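KaiC domain-containing protein (Pyrococcus horikoshii, PDB 2ZTS) probably binds ATP as a KaiC-like P-loop protein, and holds ADP and magnesium in its six-chain assembly. Local coordinates at residues F64-L67 with E68-A71; F85-Y88 with E89-K93. All coordinates share one frame; numbering follows the deposited sequence.

Interaction 1: residues F64-L67 with E68-A71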
ATOM      1  N   PHE C  64       1.394 -36.895  -7.150  1.00 24.96           N
ATOM      2  CA  PHE C  64       1.728 -35.548  -7.486  1.00 24.56           C
ATOM      3  C   PHE C  64       0.562 -34.953  -8.212  1.00 24.76           C
ATOM      4  O   PHE C  64       0.244 -35.352  -9.343  1.00 23.47           O
ATOM      5  CB  PHE C  64       2.996 -35.553  -8.310  1.00 25.68           C
ATOM      6  CG  PHE C  64       3.646 -34.201  -8.465  1.00 23.65           C
ATOM      7  CD1 PHE C  64       4.857 -33.955  -7.879  1.00 22.41           C
ATOM      8  CD2 PHE C  64       3.062 -33.203  -9.268  1.00 25.14           C
ATOM      9  CE1 PHE C  64       5.465 -32.709  -7.994  1.00 24.25           C
ATOM     10  CE2 PHE C  64       3.667 -31.952  -9.409  1.00 24.34           C
ATOM     11  CZ  PHE C  64       4.899 -31.714  -8.772  1.00 23.10           C
ATOM     12  N   VAL C  65      -0.109 -33.996  -7.568  1.00 24.51           N
ATOM     13  CA  VAL C  65      -1.239 -33.316  -8.190  1.00 25.23           C
ATOM     14  C   VAL C  65      -0.672 -32.033  -8.764  1.00 26.57           C
ATOM     15  O   VAL C  65      -0.012 -31.308  -8.034  1.00 27.08           O
ATOM     16  CB  VAL C  65      -2.277 -32.957  -7.178  1.00 25.81           C
ATOM     17  CG1 VAL C  65      -3.412 -32.197  -7.785  1.00 25.38           C
ATOM     18  CG2 VAL C  65      -2.740 -34.204  -6.375  1.00 26.44           C
ATOM     19  N   THR C  66      -0.924 -31.745 -10.049  1.00 27.15           N
ATOM     20  CA  THR C  66      -0.539 -30.498 -10.639  1.00 28.33           C
ATOM     21  C   THR C  66      -1.602 -29.803 -11.481  1.00 29.55           C
ATOM     22  O   THR C  66      -2.245 -30.406 -12.309  1.00 29.03           O
ATOM     23  CB  THR C  66       0.795 -30.685 -11.430  1.00 29.54           C
ATOM     24  OG1 THR C  66       1.092 -29.503 -12.188  1.00 31.41           O
ATOM     25  CG2 THR C  66       0.769 -31.839 -12.393  1.00 28.31           C
ATOM     26  N   LEU C  67      -1.802 -28.514 -11.226  1.00 30.50           N
ATOM     27  CA  LEU C  67      -2.635 -27.663 -12.080  1.00 30.96           C
ATOM     28  C   LEU C  67      -1.778 -26.553 -12.703  1.00 30.39           C
ATOM     29  O   LEU C  67      -2.272 -25.643 -13.360  1.00 31.01           O
ATOM     30  CB  LEU C  67      -3.801 -27.110 -11.207  1.00 31.67           C
ATOM     31  CG  LEU C  67      -5.228 -27.698 -11.240  1.00 33.61           C
ATOM     32  CD1 LEU C  67      -5.490 -28.865 -12.192  1.00 33.48           C
ATOM     33  CD2 LEU C  67      -5.715 -28.018  -9.866  1.00 35.45           C
ATOM     34  N   GLU C  68      -0.469 -26.607 -12.478  1.00 31.46           N
ATOM     35  CA  GLU C  68       0.491 -25.702 -13.120  1.00 30.83           C
ATOM     36  C   GLU C  68       0.911 -26.194 -14.515  1.00 31.29           C
ATOM     37  O   GLU C  68       1.287 -25.440 -15.412  1.00 28.64           O
ATOM     38  CB  GLU C  68       1.754 -25.639 -12.260  1.00 31.62           C
ATOM     39  CG  GLU C  68       1.577 -25.041 -10.863  1.00 33.64           C
ATOM     40  CD  GLU C  68       2.045 -23.566 -10.718  1.00 33.61           C
ATOM     41  OE1 GLU C  68       2.875 -23.105 -11.557  1.00 35.24           O
ATOM     42  OE2 GLU C  68       1.611 -22.888  -9.731  1.00 27.41           O
ATOM     43  N   GLU C  69       0.918 -27.496 -14.702  1.00 31.29           N
ATOM     44  CA  GLU C  69       1.351 -28.012 -15.995  1.00 32.77           C
ATOM     45  C   GLU C  69       0.665 -29.357 -16.301  1.00 32.99           C
ATOM     46  O   GLU C  69      -0.077 -29.886 -15.469  1.00 33.01           O
ATOM     47  CB  GLU C  69       2.884 -28.125 -15.990  1.00 33.07           C
ATOM     48  CG  GLU C  69       3.445 -29.084 -14.974  1.00 35.32           C
ATOM     49  CD  GLU C  69       4.949 -28.960 -14.804  1.00 38.65           C
ATOM     50  OE1 GLU C  69       5.631 -28.848 -15.844  1.00 41.52           O
ATOM     51  OE2 GLU C  69       5.426 -28.962 -13.628  1.00 37.10           O
ATOM     52  N   ARG C  70       0.901 -29.930 -17.471  1.00 32.74           N
ATOM     53  CA  ARG C  70       0.295 -31.232 -17.687  1.00 33.13           C
ATOM     54  C   ARG C  70       1.268 -32.378 -17.297  1.00 30.45           C
ATOM     55  O   ARG C  70       2.464 -32.147 -17.095  1.00 27.45           O
ATOM     56  CB  ARG C  70      -0.525 -31.337 -19.025  1.00 34.22           C
ATOM     57  CG  ARG C  70       0.150 -31.224 -20.371  1.00 40.23           C
ATOM     58  CD  ARG C  70       0.016 -29.883 -21.060  1.00 43.96           C
ATOM     59  NE  ARG C  70      -0.146 -29.994 -22.497  1.00 47.41           N
ATOM     60  CZ  ARG C  70       0.813 -29.977 -23.415  1.00 49.11           C
ATOM     61  NH1 ARG C  70       2.111 -29.864 -23.114  1.00 48.26           N
ATOM     62  NH2 ARG C  70       0.443 -30.071 -24.688  1.00 52.41           N
ATOM     63  N   ALA C  71       0.734 -33.581 -17.130  1.00 29.25           N
ATOM     64  CA  ALA C  71       1.526 -34.694 -16.661  1.00 29.04           C
ATOM     65  C   ALA C  71       2.692 -34.916 -17.559  1.00 29.39           C
ATOM     66  O   ALA C  71       3.776 -35.113 -17.054  1.00 28.68           O
ATOM     67  CB  ALA C  71       0.677 -35.975 -16.515  1.00 30.19           C
TER
HETATM   68  O   HOH W   1       3.785 -28.924 -11.530  1.00 26.29           O

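Interaction 2: residues F85-Y88 with E89-K93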
ATOM      1  N   PHE C  85       9.621 -40.790 -14.184  1.00 33.46           N
ATOM      2  CA  PHE C  85       8.323 -40.827 -13.524  1.00 33.24           C
ATOM      3  C   PHE C  85       7.484 -41.969 -14.116  1.00 34.93           C
ATOM      4  O   PHE C  85       6.824 -42.735 -13.373  1.00 34.72           O
ATOM      5  CB  PHE C  85       7.583 -39.472 -13.602  1.00 32.90           C
ATOM      6  CG  PHE C  85       7.869 -38.563 -12.452  1.00 29.47           C
ATOM      7  CD1 PHE C  85       9.068 -37.872 -12.374  1.00 29.40           C
ATOM      8  CD2 PHE C  85       6.972 -38.446 -11.417  1.00 31.92           C
ATOM      9  CE1 PHE C  85       9.345 -37.045 -11.267  1.00 27.83           C
ATOM     10  CE2 PHE C  85       7.247 -37.617 -10.310  1.00 32.41           C
ATOM     11  CZ  PHE C  85       8.444 -36.937 -10.243  1.00 26.67           C
ATOM     12  N   GLU C  86       7.489 -42.097 -15.431  1.00 36.10           N
ATOM     13  CA  GLU C  86       6.585 -43.072 -16.014  1.00 38.14           C
ATOM     14  C   GLU C  86       6.882 -44.523 -15.556  1.00 37.56           C
ATOM     15  O   GLU C  86       5.941 -45.307 -15.327  1.00 35.12           O
ATOM     16  CB  GLU C  86       6.441 -42.903 -17.510  1.00 38.66           C
ATOM     17  CG  GLU C  86       7.617 -43.308 -18.390  1.00 45.90           C
ATOM     18  CD  GLU C  86       7.230 -43.332 -19.878  1.00 52.23           C
ATOM     19  OE1 GLU C  86       8.052 -43.798 -20.718  1.00 57.36           O
ATOM     20  OE2 GLU C  86       6.093 -42.886 -20.202  1.00 56.08           O
ATOM     21  N   LYS C  87       8.168 -44.848 -15.350  1.00 37.98           N
ATOM     22  CA  LYS C  87       8.541 -46.171 -14.853  1.00 38.60           C
ATOM     23  C   LYS C  87       7.765 -46.485 -13.567  1.00 38.86           C
ATOM     24  O   LYS C  87       7.175 -47.560 -13.435  1.00 39.27           O
ATOM     25  CB  LYS C  87      10.050 -46.237 -14.631  1.00 40.01           C
ATOM     26  CG  LYS C  87      10.554 -47.586 -14.089  1.00 41.75           C
ATOM     27  CD  LYS C  87      11.970 -47.463 -13.534  1.00 45.76           C
ATOM     28  CE  LYS C  87      12.503 -48.808 -13.038  1.00 49.75           C
ATOM     29  NZ  LYS C  87      11.666 -49.338 -11.898  1.00 52.88           N
ATOM     30  N   TYR C  88       7.714 -45.534 -12.625  1.00 37.96           N
ATOM     31  CA  TYR C  88       7.034 -45.792 -11.341  1.00 36.67           C
ATOM     32  C   TYR C  88       5.527 -45.706 -11.439  1.00 36.14           C
ATOM     33  O   TYR C  88       4.830 -46.376 -10.691  1.00 35.52           O
ATOM     34  CB  TYR C  88       7.641 -44.932 -10.202  1.00 37.53           C
ATOM     35  CG  TYR C  88       9.062 -45.353  -9.908  1.00 35.30           C
ATOM     36  CD1 TYR C  88       9.333 -46.419  -9.062  1.00 37.07           C
ATOM     37  CD2 TYR C  88      10.117 -44.746 -10.545  1.00 36.10           C
ATOM     38  CE1 TYR C  88      10.619 -46.845  -8.857  1.00 36.70           C
ATOM     39  CE2 TYR C  88      11.400 -45.126 -10.323  1.00 37.50           C
ATOM     40  CZ  TYR C  88      11.654 -46.190  -9.483  1.00 39.51           C
ATOM     41  OH  TYR C  88      12.974 -46.561  -9.261  1.00 41.29           O
ATOM     42  N   GLU C  89       5.017 -44.945 -12.405  1.00 35.84           N
ATOM     43  CA  GLU C  89       3.607 -44.939 -12.738  1.00 36.26           C
ATOM     44  C   GLU C  89       3.118 -46.316 -13.202  1.00 38.52           C
ATOM     45  O   GLU C  89       2.047 -46.756 -12.780  1.00 38.04           O
ATOM     46  CB  GLU C  89       3.316 -43.890 -13.823  1.00 35.62           C
ATOM     47  CG  GLU C  89       3.318 -42.443 -13.309  1.00 34.77           C
ATOM     48  CD  GLU C  89       3.215 -41.431 -14.436  1.00 31.89           C
ATOM     49  OE1 GLU C  89       2.102 -41.004 -14.745  1.00 31.58           O
ATOM     50  OE2 GLU C  89       4.227 -41.124 -15.067  1.00 28.11           O
ATOM     51  N   LYS C  90       3.889 -46.987 -14.067  1.00 40.51           N
ATOM     52  CA  LYS C  90       3.488 -48.309 -14.589  1.00 42.00           C
ATOM     53  C   LYS C  90       3.525 -49.305 -13.438  1.00 42.49           C
ATOM     54  O   LYS C  90       2.604 -50.121 -13.299  1.00 42.85           O
ATOM     55  CB  LYS C  90       4.371 -48.780 -15.751  1.00 42.21           C
ATOM     56  CG  LYS C  90       4.688 -47.728 -16.810  1.00 44.51           C
ATOM     57  CD  LYS C  90       4.609 -48.259 -18.237  1.00 47.71           C
ATOM     58  CE  LYS C  90       5.734 -49.241 -18.559  1.00 49.51           C
ATOM     59  NZ  LYS C  90       5.178 -50.546 -19.113  1.00 50.93           N
ATOM     60  N   GLU C  91       4.528 -49.173 -12.559  1.00 43.10           N
ATOM     61  CA  GLU C  91       4.571 -49.970 -11.314  1.00 43.16           C
ATOM     62  C   GLU C  91       3.522 -49.572 -10.256  1.00 42.55           C
ATOM     63  O   GLU C  91       3.529 -50.130  -9.169  1.00 43.05           O
ATOM     64  CB  GLU C  91       5.969 -49.918 -10.662  1.00 43.47           C
ATOM     65  CG  GLU C  91       7.050 -50.668 -11.425  1.00 47.43           C
ATOM     66  CD  GLU C  91       8.484 -50.353 -10.982  1.00 50.04           C
ATOM     67  OE1 GLU C  91       8.722 -50.126  -9.772  1.00 51.62           O
ATOM     68  OE2 GLU C  91       9.384 -50.359 -11.867  1.00 50.49           O
ATOM     69  N   GLY C  92       2.629 -48.623 -10.538  1.00 41.40           N
ATOM     70  CA  GLY C  92       1.689 -48.122  -9.515  1.00 41.04           C
ATOM     71  C   GLY C  92       2.228 -47.410  -8.235  1.00 39.39           C
ATOM     72  O   GLY C  92       1.475 -47.217  -7.278  1.00 39.94           O
ATOM     73  N   LYS C  93       3.513 -47.052  -8.213  1.00 38.20           N
ATOM     74  CA  LYS C  93       4.119 -46.362  -7.080  1.00 37.36           C
ATOM     75  C   LYS C  93       3.991 -44.835  -7.192  1.00 35.46           C
ATOM     76  O   LYS C  93       4.128 -44.162  -6.188  1.00 34.73           O
ATOM     77  CB  LYS C  93       5.582 -46.750  -6.866  1.00 37.45           C
ATOM     78  CG  LYS C  93       5.832 -48.253  -6.693  1.00 41.03           C
ATOM     79  CD  LYS C  93       6.280 -48.663  -5.285  1.00 45.81           C
ATOM     80  CE  LYS C  93       6.574 -50.174  -5.193  1.00 48.65           C
ATOM     81  NZ  LYS C  93       5.400 -51.086  -5.616  1.00 50.63           N
TER

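Interaction 1: residues F64-L67 with E68-A71
T66 and E69 show how one hydroxyl can organise the turn at the end of a strand. T66 OG1 accepts the backbone N-H of E69 at 3.2 Å, fairly straight with an N-H...O angle of 152°, and more weakly that of E68 at 3.3 Å from its N; the weaker bond is the i to i+2 contact of an ST turn. The first torsion of T66 sets OG1 anti to the backbone N (chi1 172°) and thereby brings it within bonding distance of both amides. OG1 in turn gives its proton to a water 2.8 Å away, which donates to E69 OE2 at 2.7 Å. Acceptor and donor at once, the hydroxyl ties the turn's backbone to the carboxylate end of E69. CG of E69 lies 3.7 Å from T66 OG1, while T66 CG2 packs at the same distance from E69 O.

This buried cluster contrasts with the looser, partly exposed side formed by E68 and R70. E68 brings its CB to 3.9 Å from T66 OG1, but its bent chain carries the carboxylate away, and OE2 is hydrogen-bonded to S143 OG; the nearest atoms of the E68 side chain and a bound magnesium ion are about 4 Å apart. R70, at the N-cap position of the next helix, pairs with D73. F197 of a neighbouring subunit packs on E68.

The turn thus lies beside the nucleotide site of the P-loop fold: E69 rests on T44 of helix 43-58, L67 packs on helices 144-149 and 120-134, and strand 62-66 runs parallel between strands 94-97 and 138-142.

Interaction 2: residues F85-Y88 with E89-K93
F85 and E89 are joined across the single full turn of the short helix 85-90, whose C-terminal end is a Schellman motif. The E89 amide bonds to F85 O at 3.0 Å, and the side chain turns back alongside the preceding turn, with OE2 3.2 Å from E86 CA and CG close to F85 O. Its other oxygen, OE1, makes a salt bridge with R75 of helix 71-79; putting an alanine here would probably leave R75 without that mate and remove the ionic tie between the two helices. K90 continues the helical pattern through its N, 2.9 Å from E86 O, while its CG comes close to that same oxygen.

E91 adds a side-chain link one turn back. Its CG stands anti to the carbonyl carbon (chi1 -70°), which directs the carboxylate toward K87 and past Y88. There the E91 and Y88 side chains run side by side, pointing the same way, their carboxylate and ring planes 61° apart, with E91 OE1 coming within 3.8 Å of Y88 CD1. E91 OE2 takes K87 NZ at 2.5 Å in an exposed salt bridge on the syn side, slightly out of the carboxylate plane.

At G92 the chain leaves the helix with positive phi (62°), and the G92 amide reaches back to E89 O. K93 completes the motif and places its CB at the edge of the Y88 ring; its N bonds to Y88 O at 2.9 Å, tilted out of the carbonyl plane.

Interactions 1 and 2 follow one another along the chain, bracketing helix 71-79: residues 64-71 leave strand 62-66 and enter that helix, and residues 85-93 span helix 85-90 and the cap that leads into strand 94-97. Strands 62-66 and 94-97 are parallel neighbours in the main sheet, so the two contacts lie on one helical crossover between them. Their centres are 16 Å apart and their nearest atoms about 5 Å, without touching. Both also pack on helix 43-58, whose first residues belong to the P-loop. The crossover thus joins a turn beside the magnesium and ADP site to a more peripheral helix end at the surface.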